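Local coordinates for chromosomal replication initiator protein DnaA (Thermotoga maritima, PDB 2Z4S) that probably initiates chromosomal replication by binding the replication origin in its ATP-bound form and assembling there into a right-handed spiral filament, at residues G208-Q213 with E243-L248. Residues are numbered along the deposited sequence; the frame is centred on the assembly and turned at random.
Sequences GKTGVQ and EFQDRL
Gly208 and Glu243 bring their backbones together where two loops each run into a helix, their CA atoms 5.1 Å apart; a weak bond joins Gly208 N to Glu243 O. From there the chains separate, and the gap is bridged by the primary amide of Gln213, a worked example of a glutamine side chain pairing with backbone much as another peptide group would. With CG anti to the carbonyl carbon (chi1 -74°), the extended chain carries the amide across to the 243-245 backbone, over the Phe244 ring. Gln213 NE2 donates to Glu243 O (2.8 Å), which lies nearly in the amide plane, while Gln213 OE1 accepts from Gln245 N at 2.9 Å, the donor almost in line with the C=O bond. The same amide stacks on one face of that ring, the planes 20° apart and OE1 offset toward the rim. Gln213 NE2 also donates to Leu206 O, tying in the loop after strand 197-201. Shortened to an alanine here, the side chain would probably leave Gln245 N without this acceptor, Glu243 O and Leu206 O without this donor, and the ring without its stacked amide. Gln245, the N-cap residue of helix 246-253, lays its own amide against Gln213 CB; its OE1 is gripped side-on by Arg247 NE and NH2. The contact thus joins the starts of helices 210-224 and 246-253, which follow strands 197-201 and 229-234 of the parallel AAA+ sheet, while Val212 packs on helix 168-182.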
loop_
_atom_site.group_PDB
_atom_site.type_symbol
_atom_site.label_atom_id
_atom_site.label_comp_id
_atom_site.label_asym_id
_atom_site.label_seq_id
_atom_site.Cartn_x
_atom_site.Cartn_y
_atom_site.Cartn_z
ATOM N N GLY A 208 -11.321 -13.547 -10.864
ATOM C CA GLY A 208 -12.242 -14.668 -10.844
ATOM C C GLY A 208 -13.511 -14.308 -10.091
ATOM O O GLY A 208 -14.607 -14.685 -10.485
ATOM N N LYS A 209 -13.363 -13.559 -9.010
ATOM C CA LYS A 209 -14.506 -13.153 -8.209
ATOM C C LYS A 209 -15.425 -12.202 -8.981
ATOM O O LYS A 209 -15.713 -11.107 -8.500
ATOM C CB LYS A 209 -14.004 -12.464 -6.940
ATOM C CG LYS A 209 -12.749 -13.095 -6.369
ATOM C CD LYS A 209 -13.011 -14.461 -5.758
ATOM C CE LYS A 209 -11.702 -15.184 -5.457
ATOM N NZ LYS A 209 -11.888 -16.477 -4.742
ATOM N N THR A 210 -15.896 -12.614 -10.159
ATOM C CA THR A 210 -16.767 -11.744 -10.967
ATOM C C THR A 210 -18.018 -11.279 -10.228
ATOM O O THR A 210 -18.633 -10.278 -10.611
ATOM C CB THR A 210 -17.196 -12.400 -12.323
ATOM O OG1 THR A 210 -17.705 -13.719 -12.088
ATOM C CG2 THR A 210 -16.009 -12.457 -13.296
ATOM N N GLY A 211 -18.391 -11.998 -9.174
ATOM C CA GLY A 211 -19.548 -11.582 -8.407
ATOM C C GLY A 211 -19.236 -10.209 -7.838
ATOM O O GLY A 211 -19.860 -9.201 -8.208
ATOM N N VAL A 212 -18.244 -10.179 -6.946
ATOM C CA VAL A 212 -17.787 -8.945 -6.313
ATOM C C VAL A 212 -17.410 -7.911 -7.366
ATOM O O VAL A 212 -17.763 -6.740 -7.240
ATOM C CB VAL A 212 -16.549 -9.187 -5.428
ATOM C CG1 VAL A 212 -15.890 -7.859 -5.083
ATOM C CG2 VAL A 212 -16.952 -9.903 -4.150
ATOM N N GLN A 213 -16.689 -8.346 -8.397
ATOM C CA GLN A 213 -16.274 -7.444 -9.459
ATOM C C GLN A 213 -17.425 -6.559 -9.925
ATOM O O GLN A 213 -17.283 -5.335 -10.047
ATOM C CB GLN A 213 -15.705 -8.235 -10.635
ATOM C CG GLN A 213 -14.319 -8.789 -10.370
ATOM C CD GLN A 213 -13.674 -9.372 -11.611
ATOM O OE1 GLN A 213 -13.765 -8.792 -12.694
ATOM N NE2 GLN A 213 -13.005 -10.515 -11.461
ATOM N N GLU A 243 -8.938 -12.608 -15.659
ATOM C CA GLU A 243 -10.327 -12.801 -15.235
ATOM C C GLU A 243 -10.918 -11.526 -14.643
ATOM O O GLU A 243 -11.354 -11.497 -13.489
ATOM C CB GLU A 243 -10.418 -13.955 -14.224
ATOM C CG GLU A 243 -9.911 -15.279 -14.778
ATOM C CD GLU A 243 -10.058 -16.440 -13.808
ATOM O OE1 GLU A 243 -11.191 -16.716 -13.367
ATOM O OE2 GLU A 243 -9.038 -17.089 -13.492
ATOM N N PHE A 244 -10.938 -10.474 -15.449
ATOM C CA PHE A 244 -11.466 -9.201 -14.993
ATOM C C PHE A 244 -12.394 -8.518 -16.003
ATOM O O PHE A 244 -12.041 -8.321 -17.171
ATOM C CB PHE A 244 -10.304 -8.258 -14.636
ATOM C CG PHE A 244 -10.209 -7.939 -13.170
ATOM C CD1 PHE A 244 -9.708 -8.871 -12.272
ATOM C CD2 PHE A 244 -10.659 -6.714 -12.685
ATOM C CE1 PHE A 244 -9.659 -8.589 -10.911
ATOM C CE2 PHE A 244 -10.615 -6.421 -11.333
ATOM C CZ PHE A 244 -10.117 -7.357 -10.443
ATOM N N GLN A 245 -13.579 -8.147 -15.537
ATOM C CA GLN A 245 -14.548 -7.468 -16.381
ATOM C C GLN A 245 -13.943 -6.217 -17.034
ATOM O O GLN A 245 -13.616 -5.248 -16.356
ATOM C CB GLN A 245 -15.779 -7.091 -15.548
ATOM C CG GLN A 245 -16.593 -8.296 -15.101
ATOM C CD GLN A 245 -17.641 -7.962 -14.046
ATOM O OE1 GLN A 245 -18.296 -6.919 -14.106
ATOM N NE2 GLN A 245 -17.814 -8.863 -13.078
ATOM N N ASP A 246 -13.795 -6.252 -18.354
ATOM C CA ASP A 246 -13.246 -5.131 -19.111
ATOM C C ASP A 246 -13.828 -3.790 -18.685
ATOM O O ASP A 246 -13.154 -2.765 -18.746
ATOM C CB ASP A 246 -13.530 -5.316 -20.600
ATOM C CG ASP A 246 -13.098 -6.668 -21.114
ATOM O OD1 ASP A 246 -11.874 -6.919 -21.154
ATOM O OD2 ASP A 246 -13.982 -7.481 -21.472
ATOM N N ARG A 247 -15.089 -3.783 -18.276
ATOM C CA ARG A 247 -15.708 -2.535 -17.866
ATOM C C ARG A 247 -15.077 -2.004 -16.593
ATOM O O ARG A 247 -15.004 -0.794 -16.394
ATOM C CB ARG A 247 -17.211 -2.711 -17.674
ATOM C CG ARG A 247 -17.597 -3.905 -16.844
ATOM C CD ARG A 247 -19.089 -3.892 -16.589
ATOM N NE ARG A 247 -19.465 -4.916 -15.624
ATOM C CZ ARG A 247 -20.658 -4.993 -15.052
ATOM N NH1 ARG A 247 -21.591 -4.102 -15.356
ATOM N NH2 ARG A 247 -20.908 -5.949 -14.165
ATOM N N LEU A 248 -14.629 -2.911 -15.731
ATOM C CA LEU A 248 -13.963 -2.518 -14.498
ATOM C C LEU A 248 -12.576 -2.027 -14.891
ATOM O O LEU A 248 -12.196 -0.891 -14.600
ATOM C CB LEU A 248 -13.814 -3.707 -13.568
ATOM C CG LEU A 248 -14.508 -3.567 -12.222
ATOM C CD1 LEU A 248 -13.939 -4.627 -11.291
ATOM C CD2 LEU A 248 -14.306 -2.175 -11.645
#